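Local coordinates for UDP-N-Acetylenolpyruvylglucosamine Reductase (PDB 2GQT), which probably catalyses the NADPH-dependent, FAD-mediated reduction of enolpyruvyl-UDP-N-acetylglucosamine to UDP-N-acetylmuramate, a step in building the bacterial cell wall, at residues Leu11-Pro22 against Asn47-Val58; Ser196-Pro204 against Val254-Trp264. One frame throughout, in Å; residues are numbered along the deposited sequence.

Contact 1: residues Leu11-Pro22 against Asn47-Val58; sequences LKDYTTLGVGGP and NGSNLLVLDEGV. With FAD (flavin-adenine dinucleotide), chain C.
Thr16 N donates to Gly48 O over 3.0 Å, and a water bridges this junction: it accepts from Leu17 N and gives its protons to Gly48 O and Leu51 O. A second water accepts from Val53 N and donates to Leu51 O and to Val19 O, which also takes the hydroxyl proton of Thr15. Further on, Leu54 O is gripped from opposite faces of its plane by Gly21 N (3.0 Å) and Gly57 N, while Val58 N closes on Pro22 O at 3.1 Å. A third water joins Gly20 N to Asp55 OD1, whose carboxylate also meets Ala244 N and Lys245 N. Glycine suits Gly21, Gly48 and Gly57: a CB on any of them would run into the facing backbone. Between these polar links, Val53 turns its CG1 anti to the backbone N (chi1 -179°), which brings that methyl to Leu11 CD1 at 3.8 Å; CD1 of Leu52 lies 3.7 Å from Val19 CG2. With its carbonyl tied to the loop, Gly48 gives its N to FAD O2A (2.8 Å). Asn47 N, Ser49 N and Asn50 N serve O1P, O2P and O1A. The small Ser49 hydroxyl accepts from FAD O2' and lies 2.6 Å from O2P, which probably competes with Pro106 O for its one proton. Successive backbone amides wrapped round a diphosphate are characteristic of the FAD-binding domain of the PCMH clan, to which MurB belongs.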
loop_
_atom_site.group_PDB
_atom_site.type_symbol
_atom_site.label_atom_id
_atom_site.label_comp_id
_atom_site.label_asym_id
_atom_site.label_seq_id
_atom_site.Cartn_x
_atom_site.Cartn_y
_atom_site.Cartn_z
ATOM N N LEU A 11 2.286 13.261 -9.151
ATOM C CA LEU A 11 2.014 12.027 -8.410
ATOM C C LEU A 11 0.863 11.191 -8.982
ATOM O O LEU A 11 0.733 10.011 -8.641
ATOM C CB LEU A 11 1.869 12.288 -6.906
ATOM C CG LEU A 11 3.182 12.628 -6.182
ATOM C CD1 LEU A 11 2.949 13.041 -4.731
ATOM C CD2 LEU A 11 4.199 11.484 -6.249
ATOM N N LYS A 12 0.074 11.770 -9.890
ATOM C CA LYS A 12 -0.913 11.009 -10.653
ATOM C C LYS A 12 -0.271 9.829 -11.380
ATOM O O LYS A 12 -0.924 8.811 -11.615
ATOM C CB LYS A 12 -1.654 11.899 -11.661
ATOM C CG LYS A 12 -0.821 12.338 -12.882
ATOM C CD LYS A 12 -1.640 13.121 -13.924
ATOM C CE LYS A 12 -0.828 13.442 -15.189
ATOM N NZ LYS A 12 -0.563 12.255 -16.060
ATOM N N ASP A 13 1.006 9.969 -11.737
ATOM C CA ASP A 13 1.710 8.927 -12.465
ATOM C C ASP A 13 2.294 7.847 -11.551
ATOM O O ASP A 13 2.804 6.846 -12.052
ATOM C CB ASP A 13 2.821 9.541 -13.333
ATOM C CG ASP A 13 2.281 10.481 -14.410
ATOM O OD1 ASP A 13 1.215 10.191 -14.985
ATOM O OD2 ASP A 13 2.937 11.508 -14.681
ATOM N N TYR A 14 2.200 8.045 -10.231
ATOM C CA TYR A 14 2.861 7.196 -9.227
ATOM C C TYR A 14 1.896 6.631 -8.207
ATOM O O TYR A 14 2.311 6.165 -7.146
ATOM C CB TYR A 14 3.939 7.985 -8.494
ATOM C CG TYR A 14 5.118 8.294 -9.366
ATOM C CD1 TYR A 14 5.099 9.389 -10.216
ATOM C CD2 TYR A 14 6.253 7.485 -9.350
ATOM C CE1 TYR A 14 6.172 9.677 -11.034
ATOM C CE2 TYR A 14 7.336 7.768 -10.165
ATOM C CZ TYR A 14 7.284 8.867 -11.003
ATOM O OH TYR A 14 8.346 9.169 -11.820
ATOM N N THR A 15 0.609 6.697 -8.516
ATOM C CA THR A 15 -0.417 6.162 -7.639
ATOM C C THR A 15 -1.334 5.295 -8.464
ATOM O O THR A 15 -1.575 5.563 -9.653
ATOM C CB THR A 15 -1.228 7.269 -6.922
ATOM O OG1 THR A 15 -1.862 8.127 -7.885
ATOM C CG2 THR A 15 -0.338 8.090 -5.994
ATOM N N THR A 16 -1.847 4.242 -7.840
ATOM C CA THR A 16 -2.711 3.330 -8.563
ATOM C C THR A 16 -4.037 4.018 -8.946
ATOM O O THR A 16 -4.608 3.721 -9.997
ATOM C CB THR A 16 -2.890 1.995 -7.810
ATOM O OG1 THR A 16 -3.367 2.247 -6.491
ATOM C CG2 THR A 16 -1.563 1.241 -7.724
ATOM N N LEU A 17 -4.494 4.968 -8.129
ATOM C CA LEU A 17 -5.677 5.777 -8.447
ATOM C C LEU A 17 -5.490 6.706 -9.663
ATOM O O LEU A 17 -6.439 6.981 -10.393
ATOM C CB LEU A 17 -6.118 6.583 -7.222
ATOM C CG LEU A 17 -7.429 7.362 -7.294
ATOM C CD1 LEU A 17 -8.587 6.465 -7.717
ATOM C CD2 LEU A 17 -7.717 8.003 -5.957
ATOM N N GLY A 18 -4.274 7.203 -9.865
ATOM C CA GLY A 18 -3.972 8.028 -11.038
ATOM C C GLY A 18 -4.340 9.489 -10.894
ATOM O O GLY A 18 -4.620 10.163 -11.892
ATOM N N VAL A 19 -4.339 9.979 -9.657
ATOM C CA VAL A 19 -4.523 11.400 -9.376
ATOM C C VAL A 19 -3.374 11.866 -8.493
ATOM O O VAL A 19 -2.771 11.076 -7.754
ATOM C CB VAL A 19 -5.906 11.745 -8.713
ATOM C CG1 VAL A 19 -7.054 11.192 -9.533
ATOM C CG2 VAL A 19 -5.981 11.248 -7.276
ATOM N N GLY A 20 -3.056 13.147 -8.601
ATOM C CA GLY A 20 -2.044 13.728 -7.746
ATOM C C GLY A 20 -1.205 14.767 -8.442
ATOM O O GLY A 20 -0.746 14.566 -9.567
ATOM N N GLY A 21 -1.001 15.878 -7.746
ATOM C CA GLY A 21 -0.249 17.002 -8.270
ATOM C C GLY A 21 1.255 16.885 -8.114
ATOM O O GLY A 21 1.791 15.785 -7.856
ATOM N N PRO A 22 1.961 18.022 -8.289
ATOM C CA PRO A 22 3.429 18.049 -8.336
ATOM C C PRO A 22 4.131 17.665 -7.039
ATOM O O PRO A 22 3.646 17.959 -5.946
ATOM C CB PRO A 22 3.754 19.515 -8.672
ATOM C CG PRO A 22 2.497 20.101 -9.164
ATOM C CD PRO A 22 1.387 19.364 -8.494
ATOM N N ASN A 47 4.279 1.840 -3.453
ATOM C CA ASN A 47 3.642 1.637 -4.748
ATOM C C ASN A 47 2.455 2.572 -5.012
ATOM O O ASN A 47 1.804 2.466 -6.047
ATOM C CB ASN A 47 3.228 0.180 -4.934
ATOM C CG ASN A 47 3.084 -0.200 -6.395
ATOM O OD1 ASN A 47 3.901 0.192 -7.236
ATOM N ND2 ASN A 47 2.054 -0.976 -6.697
ATOM N N GLY A 48 2.180 3.487 -4.084
ATOM C CA GLY A 48 1.113 4.461 -4.266
ATOM C C GLY A 48 -0.281 3.857 -4.315
ATOM O O GLY A 48 -1.172 4.467 -4.913
ATOM N N SER A 49 -0.482 2.685 -3.691
ATOM C CA SER A 49 -1.754 1.980 -3.790
ATOM C C SER A 49 -2.734 2.283 -2.666
ATOM O O SER A 49 -3.867 1.819 -2.717
ATOM C CB SER A 49 -1.548 0.463 -3.932
ATOM O OG SER A 49 -1.014 -0.128 -2.752
ATOM N N ASN A 50 -2.320 3.050 -1.657
ATOM C CA ASN A 50 -3.278 3.514 -0.646
ATOM C C ASN A 50 -3.400 5.034 -0.554
ATOM O O ASN A 50 -4.012 5.551 0.393
ATOM C CB ASN A 50 -2.991 2.924 0.741
ATOM C CG ASN A 50 -4.185 3.066 1.691
ATOM O OD1 ASN A 50 -4.051 3.536 2.822
ATOM N ND2 ASN A 50 -5.366 2.704 1.209
ATOM N N LEU A 51 -2.860 5.739 -1.546
ATOM C CA LEU A 51 -2.797 7.201 -1.501
ATOM C C LEU A 51 -3.821 7.893 -2.374
ATOM O O LEU A 51 -3.977 7.564 -3.554
ATOM C CB LEU A 51 -1.412 7.699 -1.925
ATOM C CG LEU A 51 -0.247 7.278 -1.023
ATOM C CD1 LEU A 51 1.058 7.782 -1.592
ATOM C CD2 LEU A 51 -0.413 7.770 0.402
ATOM N N LEU A 52 -4.496 8.864 -1.772
ATOM C CA LEU A 52 -5.250 9.867 -2.510
ATOM C C LEU A 52 -4.454 11.175 -2.434
ATOM O O LEU A 52 -4.426 11.836 -1.407
ATOM C CB LEU A 52 -6.650 10.037 -1.906
ATOM C CG LEU A 52 -7.517 11.185 -2.431
ATOM C CD1 LEU A 52 -7.612 11.171 -3.943
ATOM C CD2 LEU A 52 -8.897 11.159 -1.799
ATOM N N VAL A 53 -3.768 11.512 -3.517
ATOM C CA VAL A 53 -2.925 12.702 -3.540
ATOM C C VAL A 53 -3.702 13.823 -4.190
ATOM O O VAL A 53 -4.217 13.667 -5.292
ATOM C CB VAL A 53 -1.595 12.453 -4.283
ATOM C CG1 VAL A 53 -0.740 13.723 -4.263
ATOM C CG2 VAL A 53 -0.847 11.283 -3.645
ATOM N N LEU A 54 -3.794 14.946 -3.484
ATOM C CA LEU A 54 -4.572 16.082 -3.951
ATOM C C LEU A 54 -3.915 16.769 -5.143
ATOM O O LEU A 54 -2.721 16.576 -5.425
ATOM C CB LEU A 54 -4.909 17.030 -2.788
ATOM C CG LEU A 54 -5.739 16.361 -1.673
ATOM C CD1 LEU A 54 -6.351 17.370 -0.733
ATOM C CD2 LEU A 54 -6.828 15.434 -2.218
ATOM N N ASP A 55 -4.714 17.551 -5.859
ATOM C CA ASP A 55 -4.291 18.119 -7.127
ATOM C C ASP A 55 -3.157 19.122 -6.964
ATOM O O ASP A 55 -2.418 19.364 -7.913
ATOM C CB ASP A 55 -5.494 18.745 -7.836
ATOM C CG ASP A 55 -6.584 17.725 -8.147
ATOM O OD1 ASP A 55 -6.258 16.660 -8.727
ATOM O OD2 ASP A 55 -7.767 17.980 -7.804
ATOM N N GLU A 56 -2.994 19.668 -5.759
ATOM C CA GLU A 56 -1.898 20.601 -5.464
ATOM C C GLU A 56 -0.563 19.902 -5.165
ATOM O O GLU A 56 0.476 20.557 -5.059
ATOM C CB GLU A 56 -2.270 21.572 -4.325
ATOM C CG GLU A 56 -2.548 20.929 -2.953
ATOM C CD GLU A 56 -4.028 20.712 -2.684
ATOM O OE1 GLU A 56 -4.462 20.966 -1.536
ATOM O OE2 GLU A 56 -4.751 20.299 -3.615
ATOM N N GLY A 57 -0.589 18.575 -5.036
ATOM C CA GLY A 57 0.616 17.809 -4.710
ATOM C C GLY A 57 1.109 18.054 -3.292
ATOM O O GLY A 57 0.334 18.450 -2.413
ATOM N N VAL A 58 2.402 17.816 -3.063
ATOM C CA VAL A 58 3.012 17.983 -1.734
ATOM C C VAL A 58 4.328 18.754 -1.825
ATOM O O VAL A 58 5.030 18.656 -2.835
ATOM C CB VAL A 58 3.253 16.627 -1.008
ATOM C CG1 VAL A 58 1.948 15.860 -0.817
ATOM C CG2 VAL A 58 4.270 15.765 -1.758
HETATM P PA FAD C . 1.716 3.714 -0.524
HETATM O O1A FAD C . 0.313 3.819 -0.957
HETATM O O2A FAD C . 2.806 4.186 -1.407
HETATM O O5B FAD C . 1.922 4.410 0.886
HETATM C C5B FAD C . 1.009 4.123 1.952
HETATM C C4B FAD C . 1.586 4.598 3.267
HETATM O O4B FAD C . 2.773 3.830 3.552
HETATM C C3B FAD C . 2.015 6.073 3.274
HETATM O O3B FAD C . 1.836 6.571 4.601
HETATM C C2B FAD C . 3.499 5.980 2.940
HETATM O O2B FAD C . 4.231 7.107 3.421
HETATM C C1B FAD C . 3.889 4.742 3.719
HETATM N N9A FAD C . 5.107 4.051 3.247
HETATM C C8A FAD C . 5.314 3.525 2.029
HETATM N N7A FAD C . 6.525 2.964 2.000
HETATM C C5A FAD C . 7.079 3.106 3.210
HETATM C C6A FAD C . 8.307 2.759 3.784
HETATM N N6A FAD C . 9.258 2.090 3.117
HETATM N N1A FAD C . 8.529 3.090 5.072
HETATM C C2A FAD C . 7.611 3.758 5.785
HETATM N N3A FAD C . 6.435 4.126 5.284
HETATM C C4A FAD C . 6.172 3.809 4.002
HETATM N N1 FAD C . -4.756 -3.228 1.546
HETATM C C2 FAD C . -4.947 -4.262 2.437
HETATM O O2 FAD C . -4.602 -4.132 3.603
HETATM N N3 FAD C . -5.556 -5.440 2.014
HETATM C C4 FAD C . -5.962 -5.621 0.698
HETATM O O4 FAD C . -6.490 -6.685 0.357
HETATM C C4X FAD C . -5.756 -4.574 -0.198
HETATM N N5 FAD C . -6.157 -4.707 -1.525
HETATM C C5X FAD C . -5.885 -3.675 -2.432
HETATM C C6 FAD C . -6.228 -3.846 -3.773
HETATM C C7 FAD C . -5.962 -2.848 -4.706
HETATM C C7M FAD C . -6.338 -3.064 -6.177
HETATM C C8 FAD C . -5.352 -1.662 -4.282
HETATM C C8M FAD C . -5.056 -0.547 -5.294
HETATM C C9 FAD C . -5.018 -1.490 -2.941
HETATM C C9A FAD C . -5.278 -2.488 -2.002
HETATM N N10 FAD C . -4.945 -2.327 -0.647
HETATM C C10 FAD C . -5.157 -3.386 0.233
HETATM C "C1'" FAD C . -4.394 -1.053 -0.115
HETATM C "C2'" FAD C . -2.867 -0.962 -0.271
HETATM O "O2'" FAD C . -2.398 -1.889 -1.270
HETATM C "C3'" FAD C . -2.128 -1.249 1.037
HETATM O "O3'" FAD C . -2.493 -0.274 2.023
HETATM C "C4'" FAD C . -0.607 -1.275 0.837
HETATM O "O4'" FAD C . 0.016 -1.760 2.028
HETATM C "C5'" FAD C . -0.016 0.088 0.484
HETATM O "O5'" FAD C . 1.351 -0.134 0.132
HETATM P P FAD C . 2.058 0.834 -0.922
HETATM O O1P FAD C . 3.457 0.379 -1.032
HETATM O O2P FAD C . 1.247 0.996 -2.147
HETATM O O3P FAD C . 2.044 2.191 -0.063
HETATM O O HOH W 1 -3.834 5.328 -5.206
HETATM O O HOH W 2 -3.888 9.505 -5.590
HETATM O O HOH W 3 -4.340 15.201 -10.016
#

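Contact 2: residues Ser196-Pro204 against Val254-Trp264; sequences SAGCAFKNP and VQEELPLELEW. With FAD (flavin-adenine dinucleotide), chain C.
The ring of Phe201 fits among Val254, Leu260 and Leu262. Leu260 CD1 stands over one ring face in a CH-pi contact, 4.3 Å from the centroid, while Leu260 CB touches CD2 of Phe201 at 3.5 Å. Val254 points back toward Phe201 and meets the far end of the ring obliquely, its CG1 3.7 Å from Phe201 CE1, and Val251, Ala209 and Ile213 extend this apolar surround. An alanine in place of Phe201 would probably open a gap beside Leu260 and leave Val254 of helix 244-257 without its main partner on the loop. The backbone pairing sets where the ring enters this cluster: a single beta bridge pairs Phe201 with Leu262, with Lys202 N bonded to Glu261 O (169° at the hydrogen) and Glu263 N to Ala200 O at 2.7 Å. The long Lys202 chain turns at its end (chi4 70°), bringing NZ to Leu262 O at 2.7 Å; its salt bridge to Glu263 OE1 is long, 3.8 Å. Nearer the flavin, small Ala200 lies over one face of the Trp264 indole, CB 3.6 Å from CZ2, while Trp264 NE1 makes a weak bond to Ala197 O. Outside this shell, Asn234 holds the backbone of Ala200 and Phe201. The bridged loop carries Cys199, the probable proton donor, and Glu263 packs beside Arg152, probably also an active-site residue, consistent with the C-terminal-domain side of the MurB catalytic pocket.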
loop_
_atom_site.group_PDB
_atom_site.type_symbol
_atom_site.label_atom_id
_atom_site.label_comp_id
_atom_site.label_asym_id
_atom_site.label_seq_id
_atom_site.Cartn_x
_atom_site.Cartn_y
_atom_site.Cartn_z
ATOM N N SER A 196 -7.851 1.284 -9.105
ATOM C CA SER A 196 -8.273 1.984 -7.874
ATOM C C SER A 196 -7.119 2.277 -6.913
ATOM O O SER A 196 -5.953 2.068 -7.243
ATOM C CB SER A 196 -9.304 1.148 -7.119
ATOM O OG SER A 196 -8.702 -0.036 -6.616
ATOM N N ALA A 197 -7.465 2.763 -5.719
ATOM C CA ALA A 197 -6.553 2.769 -4.576
ATOM C C ALA A 197 -7.027 1.720 -3.561
ATOM O O ALA A 197 -6.795 1.838 -2.351
ATOM C CB ALA A 197 -6.478 4.149 -3.948
ATOM N N GLY A 198 -7.688 0.682 -4.072
ATOM C CA GLY A 198 -8.245 -0.374 -3.234
ATOM C C GLY A 198 -9.474 0.123 -2.513
ATOM O O GLY A 198 -10.047 1.145 -2.896
ATOM N N CYS A 199 -9.872 -0.590 -1.465
ATOM C CA CYS A 199 -11.042 -0.214 -0.677
ATOM C C CYS A 199 -10.955 1.252 -0.235
ATOM O O CYS A 199 -10.011 1.644 0.462
ATOM C CB CYS A 199 -11.200 -1.149 0.528
ATOM S SG CYS A 199 -11.714 -2.848 0.116
ATOM N N ALA A 200 -11.920 2.059 -0.683
ATOM C CA ALA A 200 -12.007 3.478 -0.318
ATOM C C ALA A 200 -12.245 3.668 1.167
ATOM O O ALA A 200 -11.595 4.503 1.805
ATOM C CB ALA A 200 -13.121 4.165 -1.111
ATOM N N PHE A 201 -13.179 2.888 1.703
ATOM C CA PHE A 201 -13.672 3.072 3.058
ATOM C C PHE A 201 -13.323 1.909 3.974
ATOM O O PHE A 201 -13.141 0.778 3.515
ATOM C CB PHE A 201 -15.193 3.293 3.051
ATOM C CG PHE A 201 -15.612 4.555 2.348
ATOM C CD1 PHE A 201 -16.110 4.517 1.050
ATOM C CD2 PHE A 201 -15.492 5.784 2.980
ATOM C CE1 PHE A 201 -16.478 5.692 0.396
ATOM C CE2 PHE A 201 -15.855 6.963 2.329
ATOM C CZ PHE A 201 -16.355 6.913 1.040
ATOM N N LYS A 202 -13.228 2.226 5.264
ATOM C CA LYS A 202 -13.145 1.235 6.337
ATOM C C LYS A 202 -14.523 0.627 6.589
ATOM O O LYS A 202 -15.543 1.244 6.291
ATOM C CB LYS A 202 -12.694 1.907 7.636
ATOM C CG LYS A 202 -11.275 2.437 7.634
ATOM C CD LYS A 202 -10.946 3.090 8.971
ATOM C CE LYS A 202 -9.457 3.365 9.119
ATOM N NZ LYS A 202 -9.002 4.455 8.224
ATOM N N ASN A 203 -14.550 -0.561 7.185
ATOM C CA ASN A 203 -15.805 -1.168 7.619
ATOM C C ASN A 203 -16.174 -0.768 9.052
ATOM O O ASN A 203 -15.331 -0.847 9.954
ATOM C CB ASN A 203 -15.734 -2.694 7.499
ATOM C CG ASN A 203 -15.553 -3.168 6.067
ATOM O OD1 ASN A 203 -15.995 -2.521 5.117
ATOM N ND2 ASN A 203 -14.907 -4.314 5.907
ATOM N N PRO A 204 -17.426 -0.320 9.271
ATOM C CA PRO A 204 -17.891 -0.112 10.640
ATOM C C PRO A 204 -17.953 -1.445 11.389
ATOM O O PRO A 204 -18.020 -2.496 10.740
ATOM C CB PRO A 204 -19.304 0.456 10.450
ATOM C CG PRO A 204 -19.334 0.968 9.060
ATOM C CD PRO A 204 -18.465 0.033 8.289
ATOM N N VAL A 254 -20.814 9.881 -0.512
ATOM C CA VAL A 254 -21.031 8.633 0.226
ATOM C C VAL A 254 -21.245 8.926 1.710
ATOM O O VAL A 254 -22.134 8.357 2.335
ATOM C CB VAL A 254 -19.871 7.602 0.039
ATOM C CG1 VAL A 254 -20.067 6.376 0.941
ATOM C CG2 VAL A 254 -19.761 7.182 -1.417
ATOM N N GLN A 255 -20.428 9.823 2.254
ATOM C CA GLN A 255 -20.483 10.153 3.671
ATOM C C GLN A 255 -21.757 10.907 4.070
ATOM O O GLN A 255 -22.146 10.894 5.240
ATOM C CB GLN A 255 -19.224 10.913 4.075
ATOM C CG GLN A 255 -17.971 10.038 4.028
ATOM C CD GLN A 255 -16.699 10.801 4.339
ATOM O OE1 GLN A 255 -16.573 11.978 4.017
ATOM N NE2 GLN A 255 -15.736 10.113 4.960
ATOM N N GLU A 256 -22.414 11.562 3.110
ATOM C CA GLU A 256 -23.747 12.144 3.358
ATOM C C GLU A 256 -24.748 11.026 3.691
ATOM O O GLU A 256 -25.670 11.235 4.485
ATOM C CB GLU A 256 -24.221 13.006 2.169
ATOM C CG GLU A 256 -25.533 13.761 2.405
ATOM C CD GLU A 256 -25.847 14.769 1.316
ATOM O OE1 GLU A 256 -25.083 15.752 1.162
ATOM O OE2 GLU A 256 -26.876 14.589 0.631
ATOM N N GLU A 257 -24.544 9.837 3.128
ATOM C CA GLU A 257 -25.466 8.702 3.284
ATOM C C GLU A 257 -25.090 7.670 4.336
ATOM O O GLU A 257 -25.974 7.011 4.900
ATOM C CB GLU A 257 -25.605 7.951 1.960
ATOM C CG GLU A 257 -26.134 8.788 0.816
ATOM C CD GLU A 257 -27.449 9.470 1.163
ATOM O OE1 GLU A 257 -28.410 8.768 1.528
ATOM O OE2 GLU A 257 -27.510 10.703 1.058
ATOM N N LEU A 258 -23.786 7.509 4.565
ATOM C CA LEU A 258 -23.250 6.452 5.426
ATOM C C LEU A 258 -22.092 7.001 6.259
ATOM O O LEU A 258 -21.197 7.635 5.717
ATOM C CB LEU A 258 -22.764 5.267 4.581
ATOM C CG LEU A 258 -23.806 4.427 3.830
ATOM C CD1 LEU A 258 -23.178 3.699 2.656
ATOM C CD2 LEU A 258 -24.509 3.459 4.786
ATOM N N PRO A 259 -22.124 6.785 7.593
ATOM C CA PRO A 259 -21.008 7.229 8.431
ATOM C C PRO A 259 -19.739 6.376 8.235
ATOM O O PRO A 259 -19.331 5.628 9.132
ATOM C CB PRO A 259 -21.562 7.080 9.851
ATOM C CG PRO A 259 -22.541 5.976 9.746
ATOM C CD PRO A 259 -23.180 6.131 8.392
ATOM N N LEU A 260 -19.123 6.496 7.061
ATOM C CA LEU A 260 -17.912 5.741 6.738
ATOM C C LEU A 260 -16.670 6.623 6.801
ATOM O O LEU A 260 -16.713 7.793 6.414
ATOM C CB LEU A 260 -18.035 5.119 5.344
ATOM C CG LEU A 260 -19.109 4.046 5.112
ATOM C CD1 LEU A 260 -19.190 3.672 3.644
ATOM C CD2 LEU A 260 -18.845 2.813 5.961
ATOM N N GLU A 261 -15.568 6.054 7.295
ATOM C CA GLU A 261 -14.273 6.738 7.324
ATOM C C GLU A 261 -13.402 6.212 6.187
ATOM O O GLU A 261 -13.492 5.038 5.822
ATOM C CB GLU A 261 -13.566 6.545 8.678
ATOM C CG GLU A 261 -14.249 7.225 9.877
ATOM C CD GLU A 261 -14.208 8.751 9.823
ATOM O OE1 GLU A 261 -13.172 9.325 9.417
ATOM O OE2 GLU A 261 -15.220 9.386 10.198
ATOM N N LEU A 262 -12.561 7.085 5.637
ATOM C CA LEU A 262 -11.639 6.707 4.567
ATOM C C LEU A 262 -10.581 5.721 5.026
ATOM O O LEU A 262 -10.002 5.870 6.106
ATOM C CB LEU A 262 -10.931 7.934 4.004
ATOM C CG LEU A 262 -11.621 8.741 2.914
ATOM C CD1 LEU A 262 -10.700 9.872 2.495
ATOM C CD2 LEU A 262 -11.972 7.863 1.716
ATOM N N GLU A 263 -10.334 4.722 4.191
ATOM C CA GLU A 263 -9.198 3.822 4.361
ATOM C C GLU A 263 -7.950 4.450 3.723
ATOM O O GLU A 263 -6.836 4.294 4.233
ATOM C CB GLU A 263 -9.518 2.462 3.737
ATOM C CG GLU A 263 -8.399 1.424 3.792
ATOM C CD GLU A 263 -8.175 0.814 5.175
ATOM O OE1 GLU A 263 -8.758 1.291 6.165
ATOM O OE2 GLU A 263 -7.385 -0.147 5.275
ATOM N N TRP A 264 -8.141 5.170 2.616
ATOM C CA TRP A 264 -7.032 5.859 1.956
ATOM C C TRP A 264 -6.404 6.898 2.850
ATOM O O TRP A 264 -7.081 7.518 3.669
ATOM C CB TRP A 264 -7.484 6.620 0.720
ATOM C CG TRP A 264 -8.101 5.828 -0.334
ATOM C CD1 TRP A 264 -7.816 4.543 -0.686
ATOM C CD2 TRP A 264 -9.104 6.284 -1.233
ATOM N NE1 TRP A 264 -8.609 4.161 -1.746
ATOM C CE2 TRP A 264 -9.400 5.221 -2.107
ATOM C CE3 TRP A 264 -9.790 7.496 -1.379
ATOM C CZ2 TRP A 264 -10.361 5.328 -3.105
ATOM C CZ3 TRP A 264 -10.737 7.604 -2.372
ATOM C CH2 TRP A 264 -11.009 6.530 -3.229
HETATM P PA FAD C . 1.716 3.714 -0.524
HETATM O O1A FAD C . 0.313 3.819 -0.957
HETATM O O2A FAD C . 2.806 4.186 -1.407
HETATM O O5B FAD C . 1.922 4.410 0.886
HETATM C C5B FAD C . 1.009 4.123 1.952
HETATM C C4B FAD C . 1.586 4.598 3.267
HETATM O O4B FAD C . 2.773 3.830 3.552
HETATM C C3B FAD C . 2.015 6.073 3.274
HETATM O O3B FAD C . 1.836 6.571 4.601
HETATM C C2B FAD C . 3.499 5.980 2.940
HETATM O O2B FAD C . 4.231 7.107 3.421
HETATM C C1B FAD C . 3.889 4.742 3.719
HETATM N N9A FAD C . 5.107 4.051 3.247
HETATM C C8A FAD C . 5.314 3.525 2.029
HETATM N N7A FAD C . 6.525 2.964 2.000
HETATM C C5A FAD C . 7.079 3.106 3.210
HETATM C C6A FAD C . 8.307 2.759 3.784
HETATM N N6A FAD C . 9.258 2.090 3.117
HETATM N N1A FAD C . 8.529 3.090 5.072
HETATM C C2A FAD C . 7.611 3.758 5.785
HETATM N N3A FAD C . 6.435 4.126 5.284
HETATM C C4A FAD C . 6.172 3.809 4.002
HETATM N N1 FAD C . -4.756 -3.228 1.546
HETATM C C2 FAD C . -4.947 -4.262 2.437
HETATM O O2 FAD C . -4.602 -4.132 3.603
HETATM N N3 FAD C . -5.556 -5.440 2.014
HETATM C C4 FAD C . -5.962 -5.621 0.698
HETATM O O4 FAD C . -6.490 -6.685 0.357
HETATM C C4X FAD C . -5.756 -4.574 -0.198
HETATM N N5 FAD C . -6.157 -4.707 -1.525
HETATM C C5X FAD C . -5.885 -3.675 -2.432
HETATM C C6 FAD C . -6.228 -3.846 -3.773
HETATM C C7 FAD C . -5.962 -2.848 -4.706
HETATM C C7M FAD C . -6.338 -3.064 -6.177
HETATM C C8 FAD C . -5.352 -1.662 -4.282
HETATM C C8M FAD C . -5.056 -0.547 -5.294
HETATM C C9 FAD C . -5.018 -1.490 -2.941
HETATM C C9A FAD C . -5.278 -2.488 -2.002
HETATM N N10 FAD C . -4.945 -2.327 -0.647
HETATM C C10 FAD C . -5.157 -3.386 0.233
HETATM C "C1'" FAD C . -4.394 -1.053 -0.115
HETATM C "C2'" FAD C . -2.867 -0.962 -0.271
HETATM O "O2'" FAD C . -2.398 -1.889 -1.270
HETATM C "C3'" FAD C . -2.128 -1.249 1.037
HETATM O "O3'" FAD C . -2.493 -0.274 2.023
HETATM C "C4'" FAD C . -0.607 -1.275 0.837
HETATM O "O4'" FAD C . 0.016 -1.760 2.028
HETATM C "C5'" FAD C . -0.016 0.088 0.484
HETATM O "O5'" FAD C . 1.351 -0.134 0.132
HETATM P P FAD C . 2.058 0.834 -0.922
HETATM O O1P FAD C . 3.457 0.379 -1.032
HETATM O O2P FAD C . 1.247 0.996 -2.147
HETATM O O3P FAD C . 2.044 2.191 -0.063
HETATM O O HOH W 4 -15.848 3.319 8.117
#

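In the fold
Both segments of contact 1 precede those of contact 2 in the sequence, and their centres lie 18 Å apart. Residues 47-58 belong to the FAD-binding domain, whereas both segments of contact 2 fall in the C-terminal domain. The cofactor spans them: contact 1 holds its diphosphate, and residues 196-198 pack against the dimethyl end of the flavin. The two contacts also meet directly, through a probable hydrogen bond from Thr16 OG1 to Ser196 O, 2.7 Å. Just beyond Trp264, strand 265-267 pairs in parallel with strand 51-53, and helix 244-257 packs on Leu52 and Leu54. These links between the diphosphate-binding loop and the loop bearing Cys199 probably keep the flavin in place relative to that donor.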